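Local coordinates for DUF1573 domain-containing protein (Porphyromonas gingivalis, PDB 2QSV) that is of unknown function, may have cysteine-type peptidase activity, and is represented here by its C-terminal part, a pair of immunoglobulin-like domains, at residues D34-F45 against K78-P89; L131-I140 against L178-K189. All blocks are in the same frame, centred on the assembly; numbering follows the deposited sequence. Where two conformers were deposited one is given.

Contact 1 (D34-F45 against K78-P89)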
loop_
_atom_site.group_PDB
_atom_site.type_symbol
_atom_site.label_atom_id
_atom_site.label_comp_id
_atom_site.label_asym_id
_atom_site.label_seq_id
_atom_site.Cartn_x
_atom_site.Cartn_y
_atom_site.Cartn_z
ATOM N N ASP A 34 10.305 32.538 0.762
ATOM C CA ASP A 34 9.137 31.998 1.426
ATOM C C ASP A 34 8.370 31.001 0.574
ATOM O O ASP A 34 8.141 31.245 -0.632
ATOM C CB ASP A 34 8.232 33.140 1.874
ATOM C CG ASP A 34 8.740 33.794 3.149
ATOM O OD1 ASP A 34 8.028 34.657 3.735
ATOM O OD2 ASP A 34 9.860 33.401 3.584
ATOM N N LEU A 35 8.041 29.864 1.209
ATOM C CA LEU A 35 7.043 28.917 0.708
ATOM C C LEU A 35 5.814 28.952 1.603
ATOM O O LEU A 35 5.904 28.849 2.830
ATOM C CB LEU A 35 7.600 27.496 0.611
ATOM C CG LEU A 35 8.412 27.147 -0.636
ATOM C CD1 LEU A 35 8.608 25.630 -0.726
ATOM C CD2 LEU A 35 7.755 27.716 -1.910
ATOM N N GLN A 36 4.662 29.167 0.989
ATOM C CA GLN A 36 3.404 28.989 1.682
ATOM C C GLN A 36 2.868 27.589 1.369
ATOM O O GLN A 36 2.702 27.216 0.198
ATOM C CB GLN A 36 2.402 30.045 1.257
ATOM C CG GLN A 36 1.205 30.104 2.183
ATOM C CD GLN A 36 1.539 30.783 3.500
ATOM O OE1 GLN A 36 0.926 30.504 4.540
ATOM N NE2 GLN A 36 2.512 31.690 3.458
ATOM N N VAL A 37 2.631 26.810 2.422
ATOM C CA VAL A 37 2.274 25.389 2.276
ATOM C C VAL A 37 0.907 25.087 2.870
ATOM O O VAL A 37 0.631 25.420 4.019
ATOM C CB VAL A 37 3.336 24.445 2.883
ATOM C CG1 VAL A 37 2.983 22.979 2.583
ATOM C CG2 VAL A 37 4.710 24.763 2.328
ATOM N N ALA A 38 0.049 24.478 2.058
ATOM C CA ALA A 38 -1.217 23.977 2.538
ATOM C C ALA A 38 -1.308 22.475 2.247
ATOM O O ALA A 38 -1.010 22.018 1.149
ATOM C CB ALA A 38 -2.370 24.740 1.910
ATOM N N VAL A 39 -1.678 21.718 3.271
ATOM C CA VAL A 39 -2.071 20.325 3.126
ATOM C C VAL A 39 -3.535 20.365 2.696
ATOM O O VAL A 39 -4.441 20.529 3.512
ATOM C CB VAL A 39 -1.910 19.545 4.457
ATOM C CG1 VAL A 39 -2.293 18.079 4.272
ATOM C CG2 VAL A 39 -0.472 19.659 4.983
ATOM N N VAL A 40 -3.762 20.229 1.397
ATOM C CA VAL A 40 -5.107 20.440 0.840
ATOM C C VAL A 40 -6.037 19.208 0.909
ATOM O O VAL A 40 -7.257 19.344 0.827
ATOM C CB VAL A 40 -5.053 21.057 -0.597
ATOM C CG1 VAL A 40 -4.469 22.480 -0.544
ATOM C CG2 VAL A 40 -4.231 20.212 -1.530
ATOM N N SER A 41 -5.460 18.019 1.059
ATOM C CA SER A 41 -6.255 16.802 1.219
ATOM C C SER A 41 -5.494 15.817 2.107
ATOM O O SER A 41 -4.297 15.654 1.942
ATOM C CB SER A 41 -6.552 16.180 -0.148
ATOM O OG SER A 41 -7.549 15.185 -0.058
ATOM N N LEU A 42 -6.200 15.203 3.062
ATOM C CA LEU A 42 -5.654 14.180 3.956
ATOM C C LEU A 42 -6.328 12.857 3.657
ATOM O O LEU A 42 -7.504 12.854 3.375
ATOM C CB LEU A 42 -6.000 14.482 5.423
ATOM C CG LEU A 42 -5.303 15.538 6.274
ATOM C CD1 LEU A 42 -6.076 15.711 7.593
ATOM C CD2 LEU A 42 -3.850 15.143 6.547
ATOM N N PRO A 43 -5.599 11.727 3.777
ATOM C CA PRO A 43 -6.237 10.410 3.814
ATOM C C PRO A 43 -7.399 10.345 4.815
ATOM O O PRO A 43 -7.308 10.929 5.899
ATOM C CB PRO A 43 -5.098 9.503 4.278
ATOM C CG PRO A 43 -3.903 10.124 3.696
ATOM C CD PRO A 43 -4.136 11.615 3.848
ATOM N N SER A 44 -8.469 9.635 4.461
ATOM C CA SER A 44 -9.637 9.504 5.339
ATOM C C SER A 44 -9.344 8.838 6.691
ATOM O O SER A 44 -10.158 8.947 7.621
ATOM C CB SER A 44 -10.725 8.697 4.648
ATOM O OG SER A 44 -10.294 7.368 4.458
ATOM N N PHE A 45 -8.202 8.148 6.785
ATOM C CA PHE A 45 -7.838 7.381 7.980
ATOM C C PHE A 45 -6.756 8.063 8.810
ATOM O O PHE A 45 -6.218 7.462 9.742
ATOM C CB PHE A 45 -7.403 5.933 7.622
ATOM C CG PHE A 45 -6.333 5.849 6.528
ATOM C CD1 PHE A 45 -4.969 5.942 6.830
ATOM C CD2 PHE A 45 -6.697 5.668 5.195
ATOM C CE1 PHE A 45 -3.988 5.850 5.811
ATOM C CE2 PHE A 45 -5.728 5.555 4.175
ATOM C CZ PHE A 45 -4.378 5.634 4.488
ATOM N N LYS A 78 -5.251 0.153 2.315
ATOM C CA LYS A 78 -5.769 1.461 1.952
ATOM C C LYS A 78 -4.589 2.267 1.437
ATOM O O LYS A 78 -3.512 2.233 2.023
ATOM C CB LYS A 78 -6.389 2.141 3.187
ATOM C CG LYS A 78 -7.250 1.228 4.084
ATOM C CD LYS A 78 -8.518 0.774 3.303
ATOM C CE LYS A 78 -9.343 -0.220 4.111
ATOM N NZ LYS A 78 -10.467 -0.772 3.286
ATOM N N ASP A 79 -4.769 2.951 0.327
ATOM C CA ASP A 79 -3.738 3.813 -0.253
ATOM C C ASP A 79 -4.417 5.113 -0.579
ATOM O O ASP A 79 -5.300 5.126 -1.410
ATOM C CB ASP A 79 -3.190 3.225 -1.556
ATOM C CG ASP A 79 -2.588 1.862 -1.365
ATOM O OD1 ASP A 79 -1.591 1.734 -0.623
ATOM O OD2 ASP A 79 -3.092 0.899 -1.969
ATOM N N GLU A 80 -4.064 6.190 0.125
ATOM C CA GLU A 80 -4.684 7.491 -0.100
ATOM C C GLU A 80 -3.627 8.590 -0.055
ATOM O O GLU A 80 -2.710 8.524 0.761
ATOM C CB GLU A 80 -5.767 7.761 0.945
ATOM C CG GLU A 80 -7.064 6.912 0.805
ATOM C CD GLU A 80 -8.211 7.483 1.628
ATOM O OE1 GLU A 80 -8.371 8.735 1.721
ATOM O OE2 GLU A 80 -8.943 6.681 2.211
ATOM N N PRO A 81 -3.741 9.598 -0.945
ATOM C CA PRO A 81 -2.705 10.639 -0.993
ATOM C C PRO A 81 -2.806 11.711 0.100
ATOM O O PRO A 81 -3.890 12.117 0.534
ATOM C CB PRO A 81 -2.903 11.268 -2.384
ATOM C CG PRO A 81 -4.414 11.148 -2.623
ATOM C CD PRO A 81 -4.802 9.811 -1.966
ATOM N N LEU A 82 -1.653 12.154 0.563
ATOM C CA LEU A 82 -1.565 13.410 1.293
ATOM C C LEU A 82 -1.220 14.494 0.235
ATOM O O LEU A 82 -0.178 14.439 -0.432
ATOM C CB LEU A 82 -0.491 13.276 2.378
ATOM C CG LEU A 82 -0.173 14.535 3.187
ATOM C CD1 LEU A 82 -1.240 14.713 4.249
ATOM C CD2 LEU A 82 1.201 14.404 3.841
ATOM N N VAL A 83 -2.106 15.458 0.038
ATOM C CA VAL A 83 -1.888 16.405 -1.072
ATOM C C VAL A 83 -1.283 17.731 -0.583
ATOM O O VAL A 83 -1.864 18.437 0.241
ATOM C CB VAL A 83 -3.161 16.610 -1.948
ATOM C CG1 VAL A 83 -2.813 17.422 -3.224
ATOM C CG2 VAL A 83 -3.751 15.247 -2.337
ATOM N N LEU A 84 -0.104 18.047 -1.110
ATOM C CA LEU A 84 0.613 19.274 -0.729
ATOM C C LEU A 84 0.601 20.354 -1.809
ATOM O O LEU A 84 1.102 20.151 -2.906
ATOM C CB LEU A 84 2.059 18.949 -0.348
ATOM C CG LEU A 84 2.168 17.943 0.799
ATOM C CD1 LEU A 84 3.622 17.565 0.955
ATOM C CD2 LEU A 84 1.568 18.481 2.104
ATOM N N GLU A 85 0.018 21.493 -1.467
ATOM C CA GLU A 85 -0.029 22.646 -2.361
ATOM C C GLU A 85 0.950 23.728 -1.905
ATOM O O GLU A 85 0.823 24.290 -0.818
ATOM C CB GLU A 85 -1.436 23.219 -2.443
ATOM C CG GLU A 85 -1.514 24.473 -3.293
ATOM C CD GLU A 85 -2.830 25.185 -3.117
ATOM O OE1 GLU A 85 -3.757 24.905 -3.919
ATOM O OE2 GLU A 85 -2.939 26.000 -2.152
ATOM N N VAL A 86 1.923 24.008 -2.755
ATOM C CA VAL A 86 2.977 24.963 -2.445
ATOM C C VAL A 86 2.850 26.244 -3.286
ATOM O O VAL A 86 2.728 26.180 -4.525
ATOM C CB VAL A 86 4.326 24.284 -2.662
ATOM C CG1 VAL A 86 5.381 25.266 -3.088
ATOM C CG2 VAL A 86 4.710 23.543 -1.395
ATOM N N THR A 87 2.851 27.397 -2.609
ATOM C CA THR A 87 2.844 28.702 -3.279
ATOM C C THR A 87 3.999 29.580 -2.803
ATOM O O THR A 87 4.119 29.877 -1.613
ATOM C CB THR A 87 1.504 29.456 -3.114
ATOM O OG1 THR A 87 1.397 30.009 -1.795
ATOM C CG2 THR A 87 0.331 28.535 -3.371
ATOM N N SER A 88 4.849 29.967 -3.756
ATOM C CA SER A 88 6.004 30.853 -3.529
ATOM C C SER A 88 5.575 32.315 -3.700
ATOM O O SER A 88 5.420 32.775 -4.836
ATOM C CB SER A 88 7.132 30.496 -4.523
ATOM O OG SER A 88 7.983 31.601 -4.792
ATOM N N PRO A 89 5.368 33.056 -2.583
ATOM C CA PRO A 89 4.835 34.445 -2.691
ATOM C C PRO A 89 5.438 35.321 -3.829
ATOM O O PRO A 89 4.781 36.239 -4.337
ATOM C CB PRO A 89 5.179 35.058 -1.322
ATOM C CG PRO A 89 5.147 33.856 -0.353
ATOM C CD PRO A 89 5.606 32.654 -1.174
HETATM O O HOH W 1 -6.554 12.308 0.233
#
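Ser44 and Glu80 join the loop that follows strand 35-41 to the start of the partner segment through two bonds to a single carboxylate. Ser44 OG donates to Glu80 OE2 at 2.7 Å, arriving on the syn side, while the backbone N of Ser44 meets Glu80 OE1 at 2.9 Å from well above the carboxylate plane. The hydroxyl reaches OE2 because chi1 of Ser44 (66°) sets OG between its own N and carbonyl carbon; the paired bonds limit rotation of the carboxylate. Beside them, Phe45 CE2 lies 3.6 Å from Lys78 CB, and Pro43 CB sits over the centre of one face of the same ring.

Strands 35-41 and 76-87 run antiparallel within the five-stranded sheet of an immunoglobulin-like sandwich. Their regular pairing, from Gln36 with Thr87 to Val39 with Leu84, gives way to a beta bulge at Val40 and Ser41, opposite Val83: Val40 N donates to Val83 O, and Val83 N to Ser41 O. A water bridges Ser41 OG and Pro81 O.

One sheet face carries Leu35, Val37, Val39, Leu84 and Val86 and turns to the opposing sheet, where Leu3 touches Leu35, Val37, Leu84 and Val86. With CG1 anti to its backbone N (chi1 -179°), Val39 divides its branches: CG1 meets Leu82 CD1 at 3.5 Å, and CG2 lies alongside Leu84 CD2 at 3.7 Å. Leu82 CD1 also touches Leu42 CD2, the two leucines pointing the same way. Farther along, Leu35 CD2 reaches across to Val86 CG1 at 3.6 Å. The other face is more polar; there Gln36 CB and Thr87 OG1 stand side by side 3.2 Å apart, and the Val40 and Glu85 side chains cross at about a right angle, Val40 CG1 against Glu85 CB.

Contact 2 (L131-I140 against L178-K189)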
loop_
_atom_site.group_PDB
_atom_site.type_symbol
_atom_site.label_atom_id
_atom_site.label_comp_id
_atom_site.label_asym_id
_atom_site.label_seq_id
_atom_site.Cartn_x
_atom_site.Cartn_y
_atom_site.Cartn_z
ATOM N N LEU A 131 11.337 -14.897 -19.326
ATOM C CA LEU A 131 10.087 -14.653 -20.047
ATOM C C LEU A 131 10.232 -14.421 -21.551
ATOM O O LEU A 131 9.273 -14.668 -22.300
ATOM C CB LEU A 131 9.333 -13.466 -19.441
ATOM C CG LEU A 131 9.032 -13.441 -17.945
ATOM C CD1 LEU A 131 8.173 -12.246 -17.655
ATOM C CD2 LEU A 131 8.331 -14.702 -17.499
ATOM N N ASP A 132 11.390 -13.903 -21.978
ATOM C CA ASP A 132 11.687 -13.649 -23.407
ATOM C C ASP A 132 10.501 -13.019 -24.201
ATOM O O ASP A 132 10.001 -13.603 -25.181
ATOM C CB ASP A 132 12.239 -14.945 -24.089
ATOM C CG ASP A 132 12.826 -14.691 -25.506
ATOM O OD1 ASP A 132 13.706 -13.792 -25.663
ATOM O OD2 ASP A 132 12.412 -15.400 -26.470
ATOM N N GLY A 133 10.028 -11.855 -23.743
ATOM C CA GLY A 133 9.189 -10.996 -24.586
ATOM C C GLY A 133 7.690 -11.217 -24.731
ATOM O O GLY A 133 7.041 -10.546 -25.537
ATOM N N GLU A 134 7.113 -12.112 -23.936
ATOM C CA GLU A 134 5.665 -12.364 -24.001
ATOM C C GLU A 134 4.998 -12.258 -22.607
ATOM O O GLU A 134 5.603 -12.690 -21.616
ATOM C CB GLU A 134 5.440 -13.747 -24.618
ATOM C CG GLU A 134 6.453 -14.796 -24.139
ATOM C CD GLU A 134 6.023 -16.221 -24.475
ATOM O OE1 GLU A 134 5.650 -16.461 -25.658
ATOM O OE2 GLU A 134 6.060 -17.092 -23.556
ATOM N N THR A 135 3.790 -11.679 -22.519
ATOM C CA THR A 135 3.104 -11.594 -21.219
ATOM C C THR A 135 2.811 -13.003 -20.712
ATOM O O THR A 135 2.178 -13.801 -21.400
ATOM C CB THR A 135 1.833 -10.741 -21.208
ATOM O OG1 THR A 135 2.135 -9.444 -21.724
ATOM C CG2 THR A 135 1.303 -10.582 -19.765
ATOM N N THR A 136 3.315 -13.293 -19.522
ATOM C CA THR A 136 3.323 -14.634 -19.000
ATOM C C THR A 136 2.410 -14.731 -17.771
ATOM O O THR A 136 2.490 -13.938 -16.844
ATOM C CB THR A 136 4.760 -15.056 -18.725
ATOM O OG1 THR A 136 5.519 -14.820 -19.913
ATOM C CG2 THR A 136 4.881 -16.537 -18.344
ATOM N N LYS A 137 1.517 -15.708 -17.832
ATOM C CA LYS A 137 0.563 -15.990 -16.806
ATOM C C LYS A 137 1.018 -17.122 -15.897
ATOM O O LYS A 137 1.723 -18.022 -16.315
ATOM C CB LYS A 137 -0.776 -16.363 -17.440
ATOM C CG LYS A 137 -1.505 -15.225 -18.093
ATOM C CD LYS A 137 -2.768 -15.797 -18.772
ATOM C CE LYS A 137 -3.481 -14.744 -19.619
ATOM N NZ LYS A 137 -4.904 -15.127 -19.827
ATOM N N ALA A 138 0.610 -17.049 -14.634
ATOM C CA ALA A 138 0.779 -18.156 -13.711
ATOM C C ALA A 138 -0.441 -18.170 -12.789
ATOM O O ALA A 138 -1.243 -17.235 -12.775
ATOM C CB ALA A 138 2.088 -18.012 -12.901
ATOM N N ALA A 139 -0.587 -19.220 -12.007
ATOM C CA ALA A 139 -1.721 -19.301 -11.088
ATOM C C ALA A 139 -1.243 -19.930 -9.799
ATOM O O ALA A 139 -0.564 -20.914 -9.828
ATOM C CB ALA A 139 -2.833 -20.114 -11.712
ATOM N N ILE A 140 -1.544 -19.326 -8.670
ATOM C CA ILE A 140 -1.222 -19.935 -7.407
ATOM C C ILE A 140 -2.536 -20.336 -6.765
ATOM O O ILE A 140 -3.453 -19.528 -6.679
ATOM C CB ILE A 140 -0.416 -18.963 -6.503
ATOM C CG1 ILE A 140 1.070 -18.926 -6.964
ATOM C CG2 ILE A 140 -0.477 -19.333 -5.017
ATOM C CD1 ILE A 140 1.887 -17.879 -6.249
ATOM N N LEU A 178 -8.107 -19.893 -7.441
ATOM C CA LEU A 178 -6.848 -19.552 -8.122
ATOM C C LEU A 178 -6.592 -18.053 -8.019
ATOM O O LEU A 178 -7.511 -17.238 -8.166
ATOM C CB LEU A 178 -6.919 -19.981 -9.593
ATOM C CG LEU A 178 -6.846 -21.485 -9.758
ATOM C CD1 LEU A 178 -6.898 -21.871 -11.218
ATOM C CD2 LEU A 178 -5.580 -21.975 -9.131
ATOM N N LEU A 179 -5.348 -17.723 -7.695
ATOM C CA LEU A 179 -4.801 -16.365 -7.847
ATOM C C LEU A 179 -4.194 -16.286 -9.219
ATOM O O LEU A 179 -3.259 -17.002 -9.512
ATOM C CB LEU A 179 -3.734 -16.096 -6.774
ATOM C CG LEU A 179 -3.125 -14.673 -6.722
ATOM C CD1 LEU A 179 -4.171 -13.623 -6.418
ATOM C CD2 LEU A 179 -2.022 -14.697 -5.665
ATOM N N ARG A 180 -4.753 -15.482 -10.116
ATOM C CA ARG A 180 -4.197 -15.470 -11.472
ATOM C C ARG A 180 -3.149 -14.348 -11.536
ATOM O O ARG A 180 -3.481 -13.225 -11.336
ATOM C CB ARG A 180 -5.260 -15.126 -12.518
ATOM C CG ARG A 180 -6.557 -15.931 -12.388
ATOM C CD ARG A 180 -6.398 -17.282 -12.849
ATOM N NE ARG A 180 -7.707 -17.962 -12.922
ATOM C CZ ARG A 180 -7.881 -19.120 -13.554
ATOM N NH1 ARG A 180 -6.847 -19.655 -14.179
ATOM N NH2 ARG A 180 -9.061 -19.746 -13.557
ATOM N N ILE A 181 -1.925 -14.690 -11.892
ATOM C CA ILE A 181 -0.788 -13.772 -11.890
ATOM C C ILE A 181 -0.361 -13.586 -13.360
ATOM O O ILE A 181 -0.415 -14.523 -14.169
ATOM C CB ILE A 181 0.342 -14.363 -11.017
ATOM C CG1 ILE A 181 -0.148 -14.420 -9.564
ATOM C CG2 ILE A 181 1.706 -13.578 -11.154
ATOM C CD1 ILE A 181 0.571 -15.445 -8.712
ATOM N N ALA A 182 -0.022 -12.351 -13.723
ATOM C CA ALA A 182 0.578 -12.080 -15.041
ATOM C C ALA A 182 1.769 -11.104 -14.905
ATOM O O ALA A 182 1.685 -10.124 -14.135
ATOM C CB ALA A 182 -0.473 -11.557 -16.033
ATOM N N VAL A 183 2.883 -11.427 -15.562
ATOM C CA VAL A 183 4.063 -10.535 -15.620
ATOM C C VAL A 183 4.249 -10.060 -17.072
ATOM O O VAL A 183 4.226 -10.876 -17.989
ATOM C CB VAL A 183 5.347 -11.168 -15.024
ATOM C CG1 VAL A 183 6.650 -10.275 -15.305
ATOM C CG2 VAL A 183 5.170 -11.370 -13.544
ATOM N N ASP A 184 4.362 -8.736 -17.258
ATOM C CA ASP A 184 4.484 -8.105 -18.575
ATOM C C ASP A 184 5.957 -7.713 -18.805
ATOM O O ASP A 184 6.426 -6.708 -18.243
ATOM C CB ASP A 184 3.556 -6.879 -18.672
ATOM C CG ASP A 184 3.348 -6.361 -20.138
ATOM O OD1 ASP A 184 4.164 -6.635 -21.056
ATOM O OD2 ASP A 184 2.348 -5.639 -20.359
ATOM N N PRO A 185 6.696 -8.517 -19.602
ATOM C CA PRO A 185 8.110 -8.233 -19.861
ATOM C C PRO A 185 8.327 -6.924 -20.658
ATOM O O PRO A 185 9.416 -6.365 -20.587
ATOM C CB PRO A 185 8.575 -9.434 -20.700
ATOM C CG PRO A 185 7.356 -9.917 -21.348
ATOM C CD PRO A 185 6.231 -9.683 -20.371
ATOM N N GLN A 186 7.332 -6.506 -21.436
ATOM C CA GLN A 186 7.388 -5.223 -22.160
ATOM C C GLN A 186 7.395 -4.011 -21.225
ATOM O O GLN A 186 8.020 -2.973 -21.550
ATOM C CB GLN A 186 6.256 -5.099 -23.194
ATOM C CG GLN A 186 6.245 -6.236 -24.223
ATOM C CD GLN A 186 7.640 -6.572 -24.813
ATOM O OE1 GLN A 186 8.327 -5.705 -25.346
ATOM N NE2 GLN A 186 8.038 -7.842 -24.735
ATOM N N VAL A 187 6.729 -4.145 -20.069
ATOM C CA VAL A 187 6.723 -3.107 -19.053
ATOM C C VAL A 187 8.082 -3.092 -18.417
ATOM O O VAL A 187 8.646 -2.023 -18.232
ATOM C CB VAL A 187 5.558 -3.268 -17.989
ATOM C CG1 VAL A 187 5.717 -2.304 -16.810
ATOM C CG2 VAL A 187 4.217 -3.048 -18.646
HETATM N N MSE A 188 8.626 -4.268 -18.105
HETATM C CA MSE A 188 9.967 -4.373 -17.524
HETATM C C MSE A 188 11.042 -3.755 -18.443
HETATM O O MSE A 188 11.958 -3.074 -17.972
HETATM C CB MSE A 188 10.336 -5.835 -17.250
HETATM C CG MSE A 188 9.382 -6.576 -16.325
HETATM SE SE MSE A 188 9.778 -8.495 -16.289
HETATM C CE MSE A 188 11.699 -8.573 -15.923
ATOM N N LYS A 189 10.929 -4.013 -19.745
ATOM C CA LYS A 189 11.838 -3.422 -20.714
ATOM C C LYS A 189 11.679 -1.894 -20.758
ATOM O O LYS A 189 12.649 -1.173 -20.520
ATOM C CB LYS A 189 11.674 -4.061 -22.090
ATOM C CG LYS A 189 12.516 -5.296 -22.254
ATOM C CD LYS A 189 12.327 -5.948 -23.595
ATOM C CE LYS A 189 10.947 -6.532 -23.723
ATOM N NZ LYS A 189 10.939 -7.682 -24.673
#
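The carbonyl oxygen of Thr136 is approached by two groups of the opposite strand: Val183 N donates to Thr136 O at 2.8 Å, in the carbonyl plane, and Ala182 CA adds a C-H contact to the same oxygen at 3.2 Å. Val183 O returns the bond to Thr136 N, and reciprocal backbone pairs follow at Ala138 with Ile181 and Ile140 with Leu179. On the inner face, Ile140 CD1 meets Ile181 CD1 at 3.7 Å.

Beyond the strands, the type I' turn Leu131 to Glu134 packs against the start of helix 185-190. Pro185 CG rests 3.3 Å from Glu134 O, an oxygen that also accepts from Thr136 OG1 at 2.7 Å, from above the carbonyl plane. Leu131 CD1 presses tightly on Val183 CG1 at 3.4 Å, the two side chains nearly perpendicular. Asp184 is the helix N-cap; chi1 of -166° carries its carboxylate to a weak capping bond with Gln186 N.

In this Ig-like domain, strand 176-183 lies between 136-144 and 162-166, while strands 125-130 and 211-219 of the opposing sheet pack on Thr136, Ala138, Ile140, Leu179 and Val183.

Following the chain from the N terminus, contact 1 closes a loop over residues 46-77, which holds strands 46-47, 52-55 and 61-67. Only after strand 94-105 completes the first domain does contact 2 open; it closes residues 141-177, including strands 150-157 and 162-166 and the sodium ligands Thr157, Asn159 and Leu162. The two loops are therefore in series, neither nested nor crossed. Contact 1 joins neighbouring strands of a five-stranded sheet, contact 2 neighbours in the four-stranded sheet of the next sandwich. Their centres lie about 36 Å apart, on opposite sides of the chain's centre. A salt bridge between Asp79 and Arg158 links segment 78-89 directly to the second domain.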